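Viral protein F93 (Sulfolobus turreted icosahedral virus, PDB 2CO5) probably binds DNA as a two-subunit winged-helix protein, perhaps acting as a transcriptional regulator, with the subunits joined by an interchain disulfide. Local coordinates at residues N10-L15 and E86-I91; I59-E64 and V70-E75; I3-R8 and I55-L60. All coordinates share one frame; numbering follows the deposited sequence.

Interaction 1: residues N10-L15 and E86-I91; sequences NYYIIL and EFFKKI
The hydroxyl of Tyr12, on the residue whose near end packs against Phe88, is hydrogen-bonded to ND1 of His85, three residues before Phe88 on helix 75-92. The same helix therefore holds this tyrosine at both ends, at CB and CG by carbon contact and at OH by a polar bond. In this winged-helix fold, helix 9-20 is the first helix of the chain and helix 75-92 the last, so the contact fastens the long C-terminal helix to the start of the DNA-binding domain. Tyr12 and Phe88 alone carry it between 10-15 and 86-91, and their CA atoms lie 8.7 Å apart. CG of Tyr12 is anti to the backbone N (chi1 174°), which lays the ring alongside Phe88; the two side chains run past each other in opposite directions. Phe88 offers CD1 and CE1: CE1 is 3.9 Å from Tyr12 CB, and Phe88 CD1 is 4.1 Å from Tyr12 CG. The ring centroids are 5.6 Å apart and the planes meet at 55°, an oblique aromatic pair that is neither a stack nor a T. Both residues are buried, yet the shared surface is small, because much of their cover comes from other parts of the dimer. Phe88 also packs on Val92 of the second subunit, NZ of Lys90 is hydrogen-bonded to O of Phe38 of that subunit, and Cys93, just past this helix, forms the interchain disulfide. From within its own helix, Phe88 is backed by its neighbour Phe87, whose CD2 stands 3.9 Å above the plane of the Phe88 ring, over its centre.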
loop_
_atom_site.group_PDB
_atom_site.type_symbol
_atom_site.label_atom_id
_atom_site.label_comp_id
_atom_site.label_asym_id
_atom_site.label_seq_id
_atom_site.Cartn_x
_atom_site.Cartn_y
_atom_site.Cartn_z
ATOM N N ASN B 10 1.369 0.227 6.277
ATOM C CA ASN B 10 1.703 0.063 7.686
ATOM C C ASN B 10 2.405 -1.264 7.967
ATOM O O ASN B 10 3.279 -1.329 8.834
ATOM C CB ASN B 10 0.458 0.230 8.558
ATOM C CG ASN B 10 0.086 1.690 8.777
ATOM O OD1 ASN B 10 -0.972 2.001 9.332
ATOM N ND2 ASN B 10 0.964 2.589 8.366
ATOM N N TYR B 11 2.038 -2.311 7.222
ATOM C CA TYR B 11 2.746 -3.586 7.307
ATOM C C TYR B 11 4.162 -3.443 6.765
ATOM O O TYR B 11 5.104 -3.920 7.377
ATOM C CB TYR B 11 2.015 -4.697 6.543
ATOM C CG TYR B 11 0.823 -5.300 7.264
ATOM C CD1 TYR B 11 0.940 -5.786 8.565
ATOM C CD2 TYR B 11 -0.403 -5.418 6.635
ATOM C CE1 TYR B 11 -0.143 -6.363 9.217
ATOM C CE2 TYR B 11 -1.496 -6.003 7.278
ATOM C CZ TYR B 11 -1.355 -6.472 8.562
ATOM O OH TYR B 11 -2.429 -7.028 9.210
ATOM N N TYR B 12 4.304 -2.786 5.616
ATOM C CA TYR B 12 5.624 -2.548 5.035
ATOM C C TYR B 12 6.496 -1.773 6.010
ATOM O O TYR B 12 7.639 -2.132 6.255
ATOM C CB TYR B 12 5.520 -1.784 3.713
ATOM C CG TYR B 12 6.874 -1.397 3.160
ATOM C CD1 TYR B 12 7.673 -2.336 2.512
ATOM C CD2 TYR B 12 7.369 -0.100 3.312
ATOM C CE1 TYR B 12 8.923 -1.995 2.017
ATOM C CE2 TYR B 12 8.618 0.250 2.827
ATOM C CZ TYR B 12 9.394 -0.709 2.180
ATOM O OH TYR B 12 10.628 -0.380 1.684
ATOM N N ILE B 13 5.938 -0.714 6.575
ATOM C CA ILE B 13 6.661 0.116 7.519
ATOM C C ILE B 13 7.131 -0.667 8.750
ATOM O O ILE B 13 8.276 -0.520 9.173
ATOM C CB ILE B 13 5.809 1.323 7.943
ATOM C CG1 ILE B 13 5.759 2.338 6.803
ATOM C CG2 ILE B 13 6.373 1.953 9.189
ATOM C CD1 ILE B 13 4.689 3.377 6.962
ATOM N N ILE B 14 6.259 -1.503 9.314
ATOM C CA ILE B 14 6.626 -2.337 10.459
ATOM C C ILE B 14 7.796 -3.265 10.113
ATOM O O ILE B 14 8.783 -3.323 10.848
ATOM C CB ILE B 14 5.438 -3.189 10.964
ATOM C CG1 ILE B 14 4.398 -2.297 11.664
ATOM C CG2 ILE B 14 5.933 -4.272 11.913
ATOM C CD1 ILE B 14 3.089 -2.994 11.983
ATOM N N LEU B 15 7.675 -3.983 8.999
ATOM C CA LEU B 15 8.732 -4.904 8.545
ATOM C C LEU B 15 10.043 -4.184 8.223
ATOM O O LEU B 15 11.126 -4.715 8.470
ATOM C CB LEU B 15 8.261 -5.699 7.316
ATOM C CG LEU B 15 7.603 -7.064 7.566
ATOM C CD1 LEU B 15 6.864 -7.094 8.879
ATOM C CD2 LEU B 15 6.687 -7.467 6.409
ATOM N N GLU B 86 9.590 -5.141 -3.146
ATOM C CA GLU B 86 9.590 -5.170 -4.606
ATOM C C GLU B 86 8.248 -4.698 -5.147
ATOM O O GLU B 86 8.201 -3.953 -6.119
ATOM C CB GLU B 86 9.921 -6.568 -5.136
ATOM C CG GLU B 86 11.365 -7.014 -4.883
ATOM C CD GLU B 86 12.400 -6.055 -5.448
ATOM O OE1 GLU B 86 12.322 -5.727 -6.652
ATOM O OE2 GLU B 86 13.295 -5.633 -4.683
ATOM N N PHE B 87 7.159 -5.117 -4.505
ATOM C CA PHE B 87 5.824 -4.694 -4.920
ATOM C C PHE B 87 5.678 -3.161 -4.874
ATOM O O PHE B 87 5.317 -2.534 -5.876
ATOM C CB PHE B 87 4.749 -5.357 -4.054
ATOM C CG PHE B 87 3.392 -4.735 -4.212
ATOM C CD1 PHE B 87 2.596 -5.047 -5.307
ATOM C CD2 PHE B 87 2.925 -3.811 -3.286
ATOM C CE1 PHE B 87 1.350 -4.464 -5.468
ATOM C CE2 PHE B 87 1.683 -3.227 -3.434
ATOM C CZ PHE B 87 0.892 -3.552 -4.530
ATOM N N PHE B 88 5.967 -2.569 -3.717
ATOM C CA PHE B 88 5.808 -1.117 -3.535
ATOM C C PHE B 88 6.764 -0.307 -4.405
ATOM O O PHE B 88 6.400 0.744 -4.921
ATOM C CB PHE B 88 5.960 -0.722 -2.059
ATOM C CG PHE B 88 4.698 -0.913 -1.247
ATOM C CD1 PHE B 88 4.619 -1.894 -0.273
ATOM C CD2 PHE B 88 3.593 -0.109 -1.470
ATOM C CE1 PHE B 88 3.466 -2.074 0.460
ATOM C CE2 PHE B 88 2.431 -0.284 -0.738
ATOM C CZ PHE B 88 2.369 -1.277 0.231
ATOM N N LYS B 89 7.978 -0.808 -4.591
ATOM C CA LYS B 89 8.935 -0.161 -5.475
ATOM C C LYS B 89 8.374 -0.122 -6.899
ATOM O O LYS B 89 8.422 0.913 -7.556
ATOM C CB LYS B 89 10.274 -0.898 -5.429
ATOM C CG LYS B 89 11.396 -0.228 -6.194
ATOM C CD LYS B 89 12.703 -0.984 -6.013
ATOM C CE LYS B 89 13.783 -0.450 -6.940
ATOM N NZ LYS B 89 15.102 -1.094 -6.693
ATOM N N LYS B 90 7.815 -1.246 -7.348
ATOM C CA LYS B 90 7.233 -1.358 -8.686
ATOM C C LYS B 90 6.064 -0.398 -8.917
ATOM O O LYS B 90 5.960 0.190 -9.988
ATOM C CB LYS B 90 6.788 -2.804 -8.964
ATOM C CG LYS B 90 6.053 -3.010 -10.286
ATOM C CD LYS B 90 5.813 -4.496 -10.587
ATOM C CE LYS B 90 4.844 -5.131 -9.588
ATOM N NZ LYS B 90 4.338 -6.458 -10.044
ATOM N N ILE B 91 5.181 -0.243 -7.935
ATOM C CA ILE B 91 3.988 0.591 -8.142
ATOM C C ILE B 91 4.153 2.055 -7.724
ATOM O O ILE B 91 3.393 2.906 -8.173
ATOM C CB ILE B 91 2.709 -0.014 -7.490
ATOM C CG1 ILE B 91 2.802 -0.037 -5.966
ATOM C CG2 ILE B 91 2.441 -1.412 -8.044
ATOM C CD1 ILE B 91 1.440 -0.068 -5.297
#

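Interaction 2: residues I59-E64 and V70-E75; sequences ILREEE and VLFLTE
Arg61 and Phe72 face each other as a hydrogen-bonded pair of antiparallel strands, with Arg61 N to Phe72 O at 2.7 Å and Phe72 N to Arg61 O equally short. Glu63 and Val70 form the next such pair, and Val70 N to Glu63 O is almost straight, at 174°. Between and beyond these pairs, CA-H...O contacts fill in, as from Glu62 CA to Val70 O. The tight side of the hairpin is the face bearing Leu60, Leu71 and Leu73. There CD2 of Leu60 meets CD1 of Leu73 at 3.7 Å while its other branch, CD1, approaches Leu71 CD1, and helices 44-56 and 9-20 cover these leucines. Glu62 lies at the margin of that face, its CG against Leu71 CD2 and its OE2 in a salt bridge with Lys27. On the looser opposite face Arg61 and Glu63 are exposed, while Val70 is buried. Here the side chain of Arg61 bends at chi3 (98°), folding the guanidinium flat over Phe72: the planes differ by only 7°, and Arg61 CZ is 4.4 Å from the ring centroid. The cation-pi contact is off-centre, displaced toward Phe72 CB. Glu63 flanks the same ring, its CB 3.8 Å from Phe72 CE1, and OE2 of Glu63 makes a long salt bridge to Arg61 NE. Where the strands give way to helix 75-92, Thr74 N is bonded to Ile59 O at 3.2 Å. Thr74 OG1 caps that helix at Gly77 N and is also hydrogen-bonded to Lys58 O. A leucine-rich face against the helices and a mixed face with exposed Arg61 and Glu63 make this two-stranded hairpin the wing of a winged-helix domain.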
loop_
_atom_site.group_PDB
_atom_site.type_symbol
_atom_site.label_atom_id
_atom_site.label_comp_id
_atom_site.label_asym_id
_atom_site.label_seq_id
_atom_site.Cartn_x
_atom_site.Cartn_y
_atom_site.Cartn_z
ATOM N N ILE B 59 5.329 -14.222 10.772
ATOM C CA ILE B 59 6.127 -13.216 10.065
ATOM C C ILE B 59 7.104 -12.609 11.065
ATOM O O ILE B 59 8.299 -12.470 10.790
ATOM C CB ILE B 59 5.229 -12.088 9.475
ATOM C CG1 ILE B 59 4.250 -12.653 8.439
ATOM C CG2 ILE B 59 6.078 -10.978 8.858
ATOM C CD1 ILE B 59 4.913 -13.318 7.243
ATOM N N LEU B 60 6.570 -12.251 12.229
ATOM C CA LEU B 60 7.373 -11.870 13.383
ATOM C C LEU B 60 7.363 -12.997 14.408
ATOM O O LEU B 60 6.487 -13.874 14.385
ATOM C CB LEU B 60 6.820 -10.600 14.039
ATOM C CG LEU B 60 6.914 -9.294 13.256
ATOM C CD1 LEU B 60 6.329 -8.154 14.084
ATOM C CD2 LEU B 60 8.356 -9.000 12.878
ATOM N N ARG B 61 8.352 -12.957 15.297
ATOM C CA ARG B 61 8.400 -13.791 16.496
ATOM C C ARG B 61 8.546 -12.880 17.707
ATOM O O ARG B 61 9.181 -11.828 17.622
ATOM C CB ARG B 61 9.582 -14.765 16.438
ATOM C CG ARG B 61 10.112 -15.215 17.815
ATOM C CD ARG B 61 10.994 -16.454 17.762
ATOM N NE ARG B 61 12.429 -16.158 17.763
ATOM C CZ ARG B 61 13.160 -15.886 16.682
ATOM N NH1 ARG B 61 12.609 -15.841 15.470
ATOM N NH2 ARG B 61 14.470 -15.665 16.815
ATOM N N GLU B 62 7.976 -13.301 18.834
ATOM C CA GLU B 62 8.059 -12.544 20.074
ATOM C C GLU B 62 8.655 -13.416 21.171
ATOM O O GLU B 62 8.171 -14.517 21.421
ATOM C CB GLU B 62 6.667 -12.075 20.479
ATOM C CG GLU B 62 6.642 -10.928 21.471
ATOM C CD GLU B 62 5.222 -10.494 21.801
ATOM O OE1 GLU B 62 4.492 -11.278 22.449
ATOM O OE2 GLU B 62 4.833 -9.371 21.409
ATOM N N GLU B 63 9.720 -12.935 21.804
ATOM C CA GLU B 63 10.271 -13.592 22.988
ATOM C C GLU B 63 10.118 -12.687 24.199
ATOM O O GLU B 63 10.416 -11.490 24.142
ATOM C CB GLU B 63 11.747 -13.960 22.804
ATOM C CG GLU B 63 11.985 -15.204 21.955
ATOM C CD GLU B 63 13.385 -15.781 22.120
ATOM O OE1 GLU B 63 13.824 -15.987 23.275
ATOM O OE2 GLU B 63 14.046 -16.042 21.095
ATOM N N GLU B 64 9.652 -13.275 25.294
ATOM C CA GLU B 64 9.518 -12.570 26.551
ATOM C C GLU B 64 10.901 -12.374 27.169
ATOM O O GLU B 64 11.620 -13.349 27.404
ATOM C CB GLU B 64 8.622 -13.372 27.502
ATOM C CG GLU B 64 8.193 -12.613 28.745
ATOM C CD GLU B 64 7.315 -11.425 28.411
ATOM O OE1 GLU B 64 6.207 -11.644 27.880
ATOM O OE2 GLU B 64 7.737 -10.278 28.673
ATOM N N VAL B 70 10.649 -8.774 23.123
ATOM C CA VAL B 70 11.491 -8.527 21.956
ATOM C C VAL B 70 10.839 -9.112 20.716
ATOM O O VAL B 70 10.404 -10.267 20.717
ATOM C CB VAL B 70 12.897 -9.145 22.103
ATOM C CG1 VAL B 70 13.694 -8.937 20.815
ATOM C CG2 VAL B 70 13.632 -8.544 23.298
ATOM N N LEU B 71 10.768 -8.298 19.662
ATOM C CA LEU B 71 10.286 -8.747 18.362
ATOM C C LEU B 71 11.463 -9.222 17.512
ATOM O O LEU B 71 12.543 -8.635 17.542
ATOM C CB LEU B 71 9.524 -7.627 17.639
ATOM C CG LEU B 71 8.199 -7.183 18.262
ATOM C CD1 LEU B 71 7.602 -6.008 17.484
ATOM C CD2 LEU B 71 7.207 -8.360 18.335
ATOM N N PHE B 72 11.234 -10.303 16.772
ATOM C CA PHE B 72 12.192 -10.836 15.820
ATOM C C PHE B 72 11.503 -11.012 14.476
ATOM O O PHE B 72 10.346 -11.434 14.422
ATOM C CB PHE B 72 12.706 -12.194 16.276
ATOM C CG PHE B 72 13.501 -12.153 17.551
ATOM C CD1 PHE B 72 12.866 -12.258 18.782
ATOM C CD2 PHE B 72 14.881 -12.026 17.520
ATOM C CE1 PHE B 72 13.588 -12.221 19.962
ATOM C CE2 PHE B 72 15.617 -11.999 18.701
ATOM C CZ PHE B 72 14.958 -12.090 19.924
ATOM N N LEU B 73 12.227 -10.696 13.403
ATOM C CA LEU B 73 11.780 -10.983 12.050
ATOM C C LEU B 73 12.253 -12.389 11.669
ATOM O O LEU B 73 13.433 -12.675 11.699
ATOM C CB LEU B 73 12.348 -9.937 11.078
ATOM C CG LEU B 73 11.750 -9.873 9.672
ATOM C CD1 LEU B 73 10.288 -9.484 9.726
ATOM C CD2 LEU B 73 12.522 -8.889 8.816
ATOM N N THR B 74 11.318 -13.262 11.314
ATOM C CA THR B 74 11.636 -14.629 10.917
ATOM C C THR B 74 12.084 -14.699 9.462
ATOM O O THR B 74 11.980 -13.718 8.724
ATOM C CB THR B 74 10.403 -15.544 11.061
ATOM O OG1 THR B 74 9.388 -15.134 10.123
ATOM C CG2 THR B 74 9.854 -15.490 12.487
ATOM N N GLU B 75 12.569 -15.871 9.056
ATOM C CA GLU B 75 12.922 -16.120 7.662
ATOM C C GLU B 75 11.712 -15.896 6.767
ATOM O O GLU B 75 11.820 -15.291 5.702
ATOM C CB GLU B 75 13.422 -17.552 7.482
ATOM C CG GLU B 75 14.745 -17.852 8.163
ATOM C CD GLU B 75 15.066 -19.331 8.167
ATOM O OE1 GLU B 75 14.495 -20.067 7.330
ATOM O OE2 GLU B 75 15.890 -19.758 9.005
#

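Interaction 3: residues I3-R8 and I55-L60; sequences IRKYMR and IDDKIL
Tyr6 and Asp57 join the N-terminal arm to the end of helix 44-56, probably the recognition helix of this winged-helix fold. Two compact backbone motifs present the side chains. On the arm, a type I beta turn from Arg4 to Met7 places Tyr6 at its third position. On the other side a Schellman motif ends the helix, with Lys58 at positive phi as its C-prime residue and Lys58 N bonded to Ile55 O. Of the polar contacts, the shortest is the hydrogen bond from Tyr6 OH to Asp57 OD2, 2.7 Å long. The carboxylate oxygen lies in the plane of the tyrosine ring, at its edge, but the hydroxyl meets the carboxylate from above, 35° out of its plane. Asp57 extends its CG anti to the backbone N (chi1 -167°), which carries OD2 across to the phenol. The charged contact is longer: the extended Lys5 chain runs toward Asp57 and brings NZ to the same OD2, a long salt bridge at 4.0 Å. The hydroxyl and the nearby ammonium would together be expected to favour a negative carboxylate. Apolar contact adds Ile59, whose CG1 lies 3.9 Å from Tyr6 CE1 and bears obliquely on the ring. Tyr6 also sets its ring edge-to-face with that of Tyr11 on helix 9-20, and touches Leu54 on helix 44-56 and Glu80 on helix 75-92, so the arm reaches three helices through one residue. Lys5 contributes to the ring's cover as well: its CG stands 4.0 Å above the Tyr6 plane, over the centre of one face.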
loop_
_atom_site.group_PDB
_atom_site.type_symbol
_atom_site.label_atom_id
_atom_site.label_comp_id
_atom_site.label_asym_id
_atom_site.label_seq_id
_atom_site.Cartn_x
_atom_site.Cartn_y
_atom_site.Cartn_z
ATOM N N ILE B 3 -3.220 -8.677 -5.491
ATOM C CA ILE B 3 -3.008 -7.919 -4.268
ATOM C C ILE B 3 -3.195 -8.865 -3.098
ATOM O O ILE B 3 -4.184 -9.593 -3.044
ATOM C CB ILE B 3 -4.003 -6.751 -4.146
ATOM C CG1 ILE B 3 -3.795 -5.746 -5.288
ATOM C CG2 ILE B 3 -3.871 -6.069 -2.776
ATOM C CD1 ILE B 3 -2.453 -5.082 -5.288
ATOM N N ARG B 4 -2.241 -8.856 -2.170
ATOM C CA ARG B 4 -2.279 -9.757 -1.019
ATOM C C ARG B 4 -2.374 -8.960 0.277
ATOM O O ARG B 4 -2.098 -7.758 0.293
ATOM C CB ARG B 4 -1.057 -10.679 -1.035
ATOM C CG ARG B 4 -1.042 -11.607 -2.255
ATOM C CD ARG B 4 0.163 -12.541 -2.273
ATOM N NE ARG B 4 0.061 -13.605 -1.274
ATOM C CZ ARG B 4 -0.704 -14.691 -1.383
ATOM N NH1 ARG B 4 -1.469 -14.889 -2.454
ATOM N NH2 ARG B 4 -0.706 -15.588 -0.405
ATOM N N LYS B 5 -2.769 -9.639 1.354
ATOM C CA LYS B 5 -3.156 -8.977 2.615
ATOM C C LYS B 5 -2.126 -8.037 3.233
ATOM O O LYS B 5 -2.495 -7.042 3.855
ATOM C CB LYS B 5 -3.603 -10.009 3.665
ATOM C CG LYS B 5 -2.507 -10.921 4.208
ATOM C CD LYS B 5 -3.073 -11.961 5.173
ATOM C CE LYS B 5 -2.100 -13.117 5.378
ATOM N NZ LYS B 5 -2.585 -14.123 6.365
ATOM N N TYR B 6 -0.844 -8.334 3.070
ATOM C CA TYR B 6 0.181 -7.477 3.669
ATOM C C TYR B 6 0.581 -6.281 2.791
ATOM O O TYR B 6 1.455 -5.493 3.175
ATOM C CB TYR B 6 1.394 -8.303 4.090
ATOM C CG TYR B 6 1.105 -9.295 5.212
ATOM C CD1 TYR B 6 1.578 -10.602 5.149
ATOM C CD2 TYR B 6 0.357 -8.923 6.337
ATOM C CE1 TYR B 6 1.321 -11.519 6.178
ATOM C CE2 TYR B 6 0.092 -9.831 7.374
ATOM C CZ TYR B 6 0.579 -11.128 7.287
ATOM O OH TYR B 6 0.314 -12.034 8.296
ATOM N N MET B 7 -0.090 -6.110 1.647
ATOM C CA MET B 7 0.184 -4.985 0.752
ATOM C C MET B 7 -0.538 -3.746 1.257
ATOM O O MET B 7 -1.443 -3.214 0.623
ATOM C CB MET B 7 -0.171 -5.330 -0.696
ATOM C CG MET B 7 0.682 -6.483 -1.211
ATOM S SD MET B 7 0.395 -6.983 -2.907
ATOM C CE MET B 7 1.658 -8.246 -3.090
ATOM N N ARG B 8 -0.113 -3.324 2.437
ATOM C CA ARG B 8 -0.585 -2.125 3.105
ATOM C C ARG B 8 0.661 -1.441 3.648
ATOM O O ARG B 8 1.587 -2.113 4.112
ATOM C CB ARG B 8 -1.531 -2.491 4.248
ATOM C CG ARG B 8 -2.779 -3.228 3.787
ATOM C CD ARG B 8 -3.543 -3.809 4.963
ATOM N NE ARG B 8 -4.099 -2.783 5.846
ATOM C CZ ARG B 8 -4.684 -3.026 7.019
ATOM N NH1 ARG B 8 -4.807 -4.267 7.473
ATOM N NH2 ARG B 8 -5.152 -2.021 7.747
ATOM N N ILE B 55 2.745 -11.690 14.271
ATOM C CA ILE B 55 3.265 -12.684 15.212
ATOM C C ILE B 55 2.533 -14.014 15.094
ATOM O O ILE B 55 3.161 -15.076 15.079
ATOM C CB ILE B 55 3.170 -12.182 16.674
ATOM C CG1 ILE B 55 4.206 -11.079 16.918
ATOM C CG2 ILE B 55 3.367 -13.340 17.657
ATOM C CD1 ILE B 55 4.119 -10.430 18.282
ATOM N N ASP B 56 1.204 -13.962 15.025
ATOM C CA ASP B 56 0.411 -15.189 14.956
ATOM C C ASP B 56 0.566 -15.872 13.586
ATOM O O ASP B 56 0.366 -17.077 13.482
ATOM C CB ASP B 56 -1.076 -14.920 15.258
ATOM C CG ASP B 56 -1.315 -14.336 16.642
ATOM O OD1 ASP B 56 -0.464 -14.518 17.533
ATOM O OD2 ASP B 56 -2.371 -13.691 16.837
ATOM N N ASP B 57 0.928 -15.101 12.552
ATOM C CA ASP B 57 1.210 -15.638 11.207
ATOM C C ASP B 57 2.698 -15.962 10.970
ATOM O O ASP B 57 3.105 -16.241 9.838
ATOM C CB ASP B 57 0.741 -14.643 10.136
ATOM C CG ASP B 57 0.704 -15.249 8.733
ATOM O OD1 ASP B 57 0.276 -16.411 8.587
ATOM O OD2 ASP B 57 1.093 -14.557 7.770
ATOM N N LYS B 58 3.509 -15.904 12.025
ATOM C CA LYS B 58 4.920 -16.312 11.964
ATOM C C LYS B 58 5.789 -15.436 11.059
ATOM O O LYS B 58 6.862 -15.861 10.640
ATOM C CB LYS B 58 5.056 -17.784 11.535
ATOM C CG LYS B 58 4.070 -18.761 12.180
ATOM C CD LYS B 58 4.069 -18.669 13.696
ATOM C CE LYS B 58 3.356 -19.862 14.319
ATOM N NZ LYS B 58 3.063 -19.649 15.762
ATOM N N ILE B 59 5.329 -14.222 10.772
ATOM C CA ILE B 59 6.127 -13.216 10.065
ATOM C C ILE B 59 7.104 -12.609 11.065
ATOM O O ILE B 59 8.299 -12.470 10.790
ATOM C CB ILE B 59 5.229 -12.088 9.475
ATOM C CG1 ILE B 59 4.250 -12.653 8.439
ATOM C CG2 ILE B 59 6.078 -10.978 8.858
ATOM C CD1 ILE B 59 4.913 -13.318 7.243
ATOM N N LEU B 60 6.570 -12.251 12.229
ATOM C CA LEU B 60 7.373 -11.870 13.383
ATOM C C LEU B 60 7.363 -12.997 14.408
ATOM O O LEU B 60 6.487 -13.874 14.385
ATOM C CB LEU B 60 6.820 -10.600 14.039
ATOM C CG LEU B 60 6.914 -9.294 13.256
ATOM C CD1 LEU B 60 6.329 -8.154 14.084
ATOM C CD2 LEU B 60 8.356 -9.000 12.878
#

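In the fold
Along the chain, interactions 1 and 3 interlock, their segments alternating, while interaction 2 is nested within the loop closed by interaction 1. Centres lie about 19 Å apart for interactions 1 and 2, on opposite sides of the chain's centre, about 13 Å for 2 and 3, and about 11 Å for 1 and 3. Interactions 2 and 3 share Ile59 and Leu60, where helix 44-56 runs into the wing. Leu15 of helix 9-20 packs on Ile59 and Leu73, linking the wing to the helical core, and Tyr11 and Phe87 pack on the N-terminal arm. Interactions 1 and 3 also border the second subunit, whereas the wing of interaction 2 touches no other chain of the assembly.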